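Local coordinates for uncharacterized NTF2-like protein (Cytophaga hutchinsonii ATCC 33406, PDB 3F14) that is of unknown function but adopts the NTF2-like fold of the SnoaL-like family, whose cone-shaped cavity probably receives a small ligand, at residues 11-16 with 95-100; 35-40 with 46-51. All coordinates share one frame; numbering follows the deposited sequence.

Contact 1: residues 11-16 with 95-100; sequences QHFSSG and DIYRFE. With TRS (2-amino-2-hydroxymethyl-propane-1,3-diol), chain B.
A relay of hydroxyls joins Y97 to D95 through S14: Y97 OH donates to S14 OG at 2.7 Å, and S14 OG in turn donates to D95 OD2, also at 2.7 Å. The serine oxygen lies in the plane of the tyrosine ring, at its edge, and reaches the anti lone pair of OD2. With OG anti to the carbonyl carbon (chi1 -80°), S14 holds its hydroxyl between both partners. Both carboxylate oxygens are gripped twice: a bound Tris, probably from the crystallisation liquor, gives its amine N to D95 OD2 at 2.8 Å and its hydroxyl O1 to D95 OD1 at 2.6 Å, while S109 also bonds OD1. Carbonyls near the helix end serve the same guest, F13 O taking Tris O3 and S14 O taking Tris N at 2.9 Å. F13 CB packs on Y97 CE2 at 3.9 Å. A phenylalanine in place of Y97 would probably leave S14 OG without its donor and its hydroxyl less firmly aimed at D95. G16, at positive phi, closes helix 2-14 in a Schellman motif. A pocket between the N-terminal helix and the curved sheet is characteristic of the NTF2-like fold; here Tris marks it, beside D95 and S14.

Contact 2: residues 35-40 with 46-51; sequences GNQVVK and IDFCNK
F48 lays one face of its ring under the CG2 methyl of V39, a CH-pi contact in which CG2 stands 3.9 Å from the ring centroid and only 11° off the normal. The pair belongs to the helix-on-sheet packing of the NTF2-like fold, where helix 42-57 lies against strand 37-40, at one margin of the chain's sheet. Two torsions bring the groups together. In F48, CG lies anti to the backbone N (chi1 -172°), which sets the ring against V39, and V39, with CG1 anti to its own N, presents both methyls to F48: CG2 settles over the middle of the ring while CG1 meets F48 CB at 4.0 Å. V39 is buried and also touches D44 and V45 of the same helix, and F48 also touches I33 on the adjoining strand.

Toward the solvent the packing changes character. The strand begins irregularly, since N36 and Q37 both face I33 in a classic beta bulge, which places their side chains next to each other. In one of the two conformers of N36, Q37 NE2 can donate to N36 OD1, a link that remains doubtful because it depends on that copy. The side chains of Q37 and F48 run toward each other from opposite directions, and no hydrogen bond crosses between the segments. The Q37 amide, its plane tilted 66° to that of the ring, meets F48 obliquely, bringing NE2 to 3.8 Å from F48 CE1.

The chemistry of the two contacts differs with their place in the fold. Contact 1 is wholly buried, about 5 Å from the centre of the chain to its own centre, and joins the N-terminal helix to an inner strand mainly through hydrogen bonds, as befits polar groups removed from bulk water. Contact 2, centred about 11 Å from that point, is only partly buried and packs a different helix on an outermost strand, with an amide at its exposed side. Both use the same mixed sheet, one mainly by hydrogen bonds, the other mainly by apolar contact. They meet directly where F13 CE2 packs on C49 SG at 3.9 Å, so the two helices touch at this point.

Contact 1: residues 11-16 with 95-100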
loop_
_atom_site.group_PDB
_atom_site.type_symbol
_atom_site.label_atom_id
_atom_site.label_comp_id
_atom_site.label_asym_id
_atom_site.label_seq_id
_atom_site.Cartn_x
_atom_site.Cartn_y
_atom_site.Cartn_z
ATOM N N GLN A 11 9.193 -11.399 -0.304
ATOM C CA GLN A 11 10.005 -11.050 -1.457
ATOM C C GLN A 11 9.700 -11.915 -2.666
ATOM O O GLN A 11 9.533 -11.394 -3.763
ATOM C CB GLN A 11 11.484 -11.171 -1.132
ATOM C CG GLN A 11 12.024 -10.100 -0.190
ATOM C CD GLN A 11 12.203 -8.747 -0.861
ATOM O OE1 GLN A 11 12.362 -8.665 -2.081
ATOM N NE2 GLN A 11 12.215 -7.671 -0.051
ATOM N N HIS A 12 9.610 -13.229 -2.463
ATOM C CA HIS A 12 9.299 -14.134 -3.564
ATOM C C HIS A 12 7.929 -13.889 -4.145
ATOM O O HIS A 12 7.780 -13.747 -5.347
ATOM C CB HIS A 12 9.378 -15.588 -3.110
ATOM C CG HIS A 12 10.768 -16.132 -3.078
ATOM N ND1 HIS A 12 11.515 -16.211 -1.920
ATOM C CD2 HIS A 12 11.538 -16.630 -4.072
ATOM C CE1 HIS A 12 12.690 -16.761 -2.201
ATOM N NE2 HIS A 12 12.729 -17.022 -3.499
ATOM N N PHE A 13 6.895 -13.754 -3.303
ATOM C CA PHE A 13 5.558 -13.529 -3.851
ATOM C C PHE A 13 5.484 -12.190 -4.592
ATOM O O PHE A 13 4.962 -12.132 -5.698
ATOM C CB PHE A 13 4.478 -13.597 -2.740
ATOM C CG PHE A 13 3.051 -13.606 -3.290
ATOM C CD1 PHE A 13 2.396 -12.452 -3.648
ATOM C CD2 PHE A 13 2.388 -14.834 -3.456
ATOM C CE1 PHE A 13 1.131 -12.491 -4.198
ATOM C CE2 PHE A 13 1.121 -14.881 -3.965
ATOM C CZ PHE A 13 0.490 -13.718 -4.373
ATOM N N SER A 14 6.032 -11.121 -3.998
ATOM C CA SER A 14 5.906 -9.798 -4.598
ATOM C C SER A 14 6.623 -9.699 -5.948
ATOM O O SER A 14 6.224 -8.959 -6.819
ATOM C CB SER A 14 6.401 -8.702 -3.639
ATOM O OG SER A 14 5.377 -8.396 -2.656
ATOM N N SER A 15 7.715 -10.442 -6.086
ATOM C CA SER A 15 8.496 -10.438 -7.313
ATOM C C SER A 15 7.910 -11.416 -8.361
ATOM O O SER A 15 8.462 -11.538 -9.473
ATOM C CB SER A 15 10.002 -10.705 -7.016
ATOM O OG SER A 15 10.146 -11.969 -6.487
ATOM N N GLY A 16 6.762 -12.038 -8.079
ATOM C CA GLY A 16 6.072 -12.914 -9.025
ATOM C C GLY A 16 6.437 -14.361 -9.013
ATOM O O GLY A 16 5.905 -15.105 -9.831
ATOM N N ASP A 95 2.157 -4.542 -1.753
ATOM C CA ASP A 95 1.657 -5.837 -1.283
ATOM C C ASP A 95 1.785 -5.905 0.215
ATOM O O ASP A 95 2.870 -5.719 0.774
ATOM C CB ASP A 95 2.422 -6.989 -1.909
ATOM C CG ASP A 95 2.301 -7.051 -3.421
ATOM O OD1 ASP A 95 1.234 -6.750 -3.990
ATOM O OD2 ASP A 95 3.326 -7.449 -4.110
ATOM N N ILE A 96 0.676 -6.234 0.887
ATOM C CA ILE A 96 0.610 -6.292 2.347
ATOM C C ILE A 96 0.311 -7.733 2.774
ATOM O O ILE A 96 -0.699 -8.309 2.340
ATOM C CB ILE A 96 -0.499 -5.362 2.891
ATOM C CG1 ILE A 96 -0.267 -3.941 2.425
ATOM C CG2 ILE A 96 -0.605 -5.467 4.425
ATOM C CD1 ILE A 96 -1.384 -2.932 2.818
ATOM N N TYR A 97 1.209 -8.322 3.564
ATOM C CA TYR A 97 1.069 -9.704 4.007
ATOM C C TYR A 97 0.752 -9.757 5.465
ATOM O O TYR A 97 1.403 -9.085 6.260
ATOM C CB TYR A 97 2.389 -10.474 3.762
ATOM C CG TYR A 97 2.859 -10.501 2.320
ATOM C CD1 TYR A 97 3.544 -9.418 1.769
ATOM C CD2 TYR A 97 2.614 -11.587 1.491
ATOM C CE1 TYR A 97 3.931 -9.384 0.464
ATOM C CE2 TYR A 97 2.997 -11.572 0.188
ATOM C CZ TYR A 97 3.683 -10.478 -0.333
ATOM O OH TYR A 97 4.029 -10.446 -1.652
ATOM N N ARG A 98 -0.233 -10.552 5.829
ATOM C CA ARG A 98 -0.473 -10.871 7.232
ATOM C C ARG A 98 -0.199 -12.338 7.381
ATOM O O ARG A 98 -0.794 -13.183 6.703
ATOM C CB ARG A 98 -1.899 -10.592 7.658
ATOM C CG ARG A 98 -2.157 -10.882 9.170
ATOM C CD ARG A 98 -3.603 -10.636 9.629
ATOM N N PHE A 99 0.720 -12.654 8.289
ATOM C CA PHE A 99 1.084 -13.989 8.548
ATOM C C PHE A 99 0.350 -14.536 9.779
ATOM O O PHE A 99 -0.148 -13.778 10.630
ATOM C CB PHE A 99 2.599 -14.094 8.797
ATOM C CG PHE A 99 3.414 -13.690 7.618
ATOM C CD1 PHE A 99 3.759 -14.610 6.658
ATOM C CD2 PHE A 99 3.839 -12.382 7.483
ATOM C CE1 PHE A 99 4.504 -14.212 5.554
ATOM C CE2 PHE A 99 4.568 -12.003 6.418
ATOM C CZ PHE A 99 4.882 -12.920 5.441
ATOM N N GLU A 100 0.197 -15.847 9.783
ATOM C CA GLU A 100 -0.271 -16.582 10.964
ATOM C C GLU A 100 0.883 -17.520 11.176
ATOM O O GLU A 100 0.986 -18.543 10.489
ATOM C CB GLU A 100 -1.562 -17.318 10.705
ATOM C CG GLU A 100 -2.126 -18.007 11.939
ATOM C CD GLU A 100 -3.471 -18.654 11.647
ATOM O OE1 GLU A 100 -4.438 -17.880 11.437
ATOM O OE2 GLU A 100 -3.542 -19.907 11.596
HETATM C C TRS B . 2.443 -8.438 -7.573
HETATM C C1 TRS B . 1.092 -8.037 -6.923
HETATM C C2 TRS B . 2.543 -7.986 -9.023
HETATM C C3 TRS B . 2.610 -9.948 -7.534
HETATM N N TRS B . 3.543 -7.799 -6.836
HETATM O O1 TRS B . 1.073 -6.659 -6.579
HETATM O O2 TRS B . 2.354 -6.590 -9.112
HETATM O O3 TRS B . 2.838 -10.317 -6.203
#

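Contact 2: residues 35-40 with 46-51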
loop_
_atom_site.group_PDB
_atom_site.type_symbol
_atom_site.label_atom_id
_atom_site.label_comp_id
_atom_site.label_asym_id
_atom_site.label_seq_id
_atom_site.Cartn_x
_atom_site.Cartn_y
_atom_site.Cartn_z
ATOM N N GLY A 35 -9.677 -3.362 -5.915
ATOM C CA GLY A 35 -10.350 -2.900 -7.118
ATOM C C GLY A 35 -10.607 -3.977 -8.154
ATOM O O GLY A 35 -11.177 -3.700 -9.194
ATOM N N ASN A 36 -10.245 -5.212 -7.851
ATOM C CA ASN A 36 -10.389 -6.322 -8.777
ATOM C C ASN A 36 -11.251 -7.398 -8.082
ATOM O O ASN A 36 -12.495 -7.466 -8.259
ATOM C CB ASN A 36 -8.959 -6.761 -9.178
ATOM C CG ASN A 36 -8.902 -7.761 -10.345
ATOM O OD1 ASN A 36 -8.487 -8.899 -10.167
ATOM N ND2 ASN A 36 -9.273 -7.316 -11.538
ATOM N N GLN A 37 -10.627 -8.176 -7.217
ATOM C CA GLN A 37 -11.336 -9.289 -6.597
ATOM C C GLN A 37 -10.614 -9.842 -5.395
ATOM O O GLN A 37 -9.438 -9.611 -5.235
ATOM C CB GLN A 37 -11.473 -10.437 -7.591
ATOM C CG GLN A 37 -10.187 -11.111 -7.999
ATOM C CD GLN A 37 -10.412 -12.051 -9.160
ATOM O OE1 GLN A 37 -10.803 -13.202 -8.951
ATOM N NE2 GLN A 37 -10.149 -11.571 -10.363
ATOM N N VAL A 38 -11.301 -10.661 -4.631
ATOM C CA VAL A 38 -10.765 -11.476 -3.555
ATOM C C VAL A 38 -10.788 -12.950 -3.977
ATOM O O VAL A 38 -11.853 -13.466 -4.345
ATOM C CB VAL A 38 -11.554 -11.355 -2.256
ATOM C CG1 VAL A 38 -10.830 -12.138 -1.182
ATOM C CG2 VAL A 38 -11.731 -9.873 -1.811
ATOM N N VAL A 39 -9.623 -13.603 -3.963
ATOM C CA VAL A 39 -9.469 -15.035 -4.258
ATOM C C VAL A 39 -9.302 -15.721 -2.894
ATOM O O VAL A 39 -8.496 -15.253 -2.092
ATOM C CB VAL A 39 -8.289 -15.310 -5.167
ATOM C CG1 VAL A 39 -8.265 -16.783 -5.641
ATOM C CG2 VAL A 39 -8.324 -14.354 -6.368
ATOM N N LYS A 40 -10.038 -16.785 -2.631
ATOM C CA LYS A 40 -10.108 -17.382 -1.308
ATOM C C LYS A 40 -9.840 -18.892 -1.311
ATOM O O LYS A 40 -10.440 -19.641 -2.087
ATOM C CB LYS A 40 -11.529 -17.250 -0.737
ATOM C CG LYS A 40 -12.051 -15.912 -0.685
ATOM C CD LYS A 40 -13.450 -15.937 -0.017
ATOM C CE LYS A 40 -13.389 -16.256 1.411
ATOM N NZ LYS A 40 -14.650 -15.758 2.101
ATOM N N ILE A 46 -3.754 -20.757 -5.384
ATOM C CA ILE A 46 -2.704 -21.389 -6.167
ATOM C C ILE A 46 -3.107 -21.449 -7.633
ATOM O O ILE A 46 -2.281 -21.141 -8.520
ATOM C CB ILE A 46 -2.324 -22.784 -5.596
ATOM C CG1 ILE A 46 -1.592 -22.576 -4.275
ATOM C CG2 ILE A 46 -1.445 -23.556 -6.595
ATOM C CD1 ILE A 46 -1.329 -23.877 -3.537
ATOM N N ASP A 47 -4.344 -21.788 -7.920
ATOM C CA ASP A 47 -4.780 -21.899 -9.322
ATOM C C ASP A 47 -4.723 -20.529 -9.984
ATOM O O ASP A 47 -4.328 -20.401 -11.151
ATOM C CB ASP A 47 -6.211 -22.483 -9.433
ATOM C CG ASP A 47 -6.286 -23.979 -9.157
ATOM O OD1 ASP A 47 -5.261 -24.704 -9.257
ATOM O OD2 ASP A 47 -7.439 -24.463 -8.947
ATOM N N PHE A 48 -5.116 -19.500 -9.255
ATOM C CA PHE A 48 -5.107 -18.128 -9.781
ATOM C C PHE A 48 -3.693 -17.664 -10.032
ATOM O O PHE A 48 -3.375 -17.129 -11.104
ATOM C CB PHE A 48 -5.791 -17.203 -8.777
ATOM C CG PHE A 48 -6.030 -15.790 -9.270
ATOM C CD1 PHE A 48 -7.211 -15.468 -9.922
ATOM C CD2 PHE A 48 -5.108 -14.825 -9.006
ATOM C CE1 PHE A 48 -7.425 -14.156 -10.336
ATOM C CE2 PHE A 48 -5.323 -13.538 -9.415
ATOM C CZ PHE A 48 -6.488 -13.221 -10.069
ATOM N N CYS A 49 -2.800 -17.906 -9.090
ATOM C CA CYS A 49 -1.394 -17.608 -9.286
ATOM C C CYS A 49 -0.844 -18.353 -10.472
ATOM O O CYS A 49 -0.029 -17.777 -11.238
ATOM C CB CYS A 49 -0.609 -17.977 -8.017
ATOM S SG CYS A 49 -0.870 -16.886 -6.621
ATOM N N ASN A 50 -1.136 -19.636 -10.634
ATOM C CA ASN A 50 -0.629 -20.394 -11.780
ATOM C C ASN A 50 -1.126 -19.837 -13.104
ATOM O O ASN A 50 -0.384 -19.886 -14.105
ATOM C CB ASN A 50 -0.923 -21.907 -11.638
ATOM C CG ASN A 50 0.057 -22.598 -10.681
ATOM O OD1 ASN A 50 1.190 -22.154 -10.527
ATOM N ND2 ASN A 50 -0.345 -23.711 -10.110
ATOM N N LYS A 51 -2.382 -19.413 -13.171
ATOM C CA LYS A 51 -2.920 -18.811 -14.401
ATOM C C LYS A 51 -2.121 -17.550 -14.761
ATOM O O LYS A 51 -1.797 -17.316 -15.938
ATOM C CB LYS A 51 -4.402 -18.525 -14.197
ATOM C CG LYS A 51 -5.149 -17.812 -15.294
ATOM C CD LYS A 51 -6.667 -17.874 -15.033
ATOM C CE LYS A 51 -7.451 -16.828 -15.812
ATOM N NZ LYS A 51 -6.835 -16.524 -17.149
#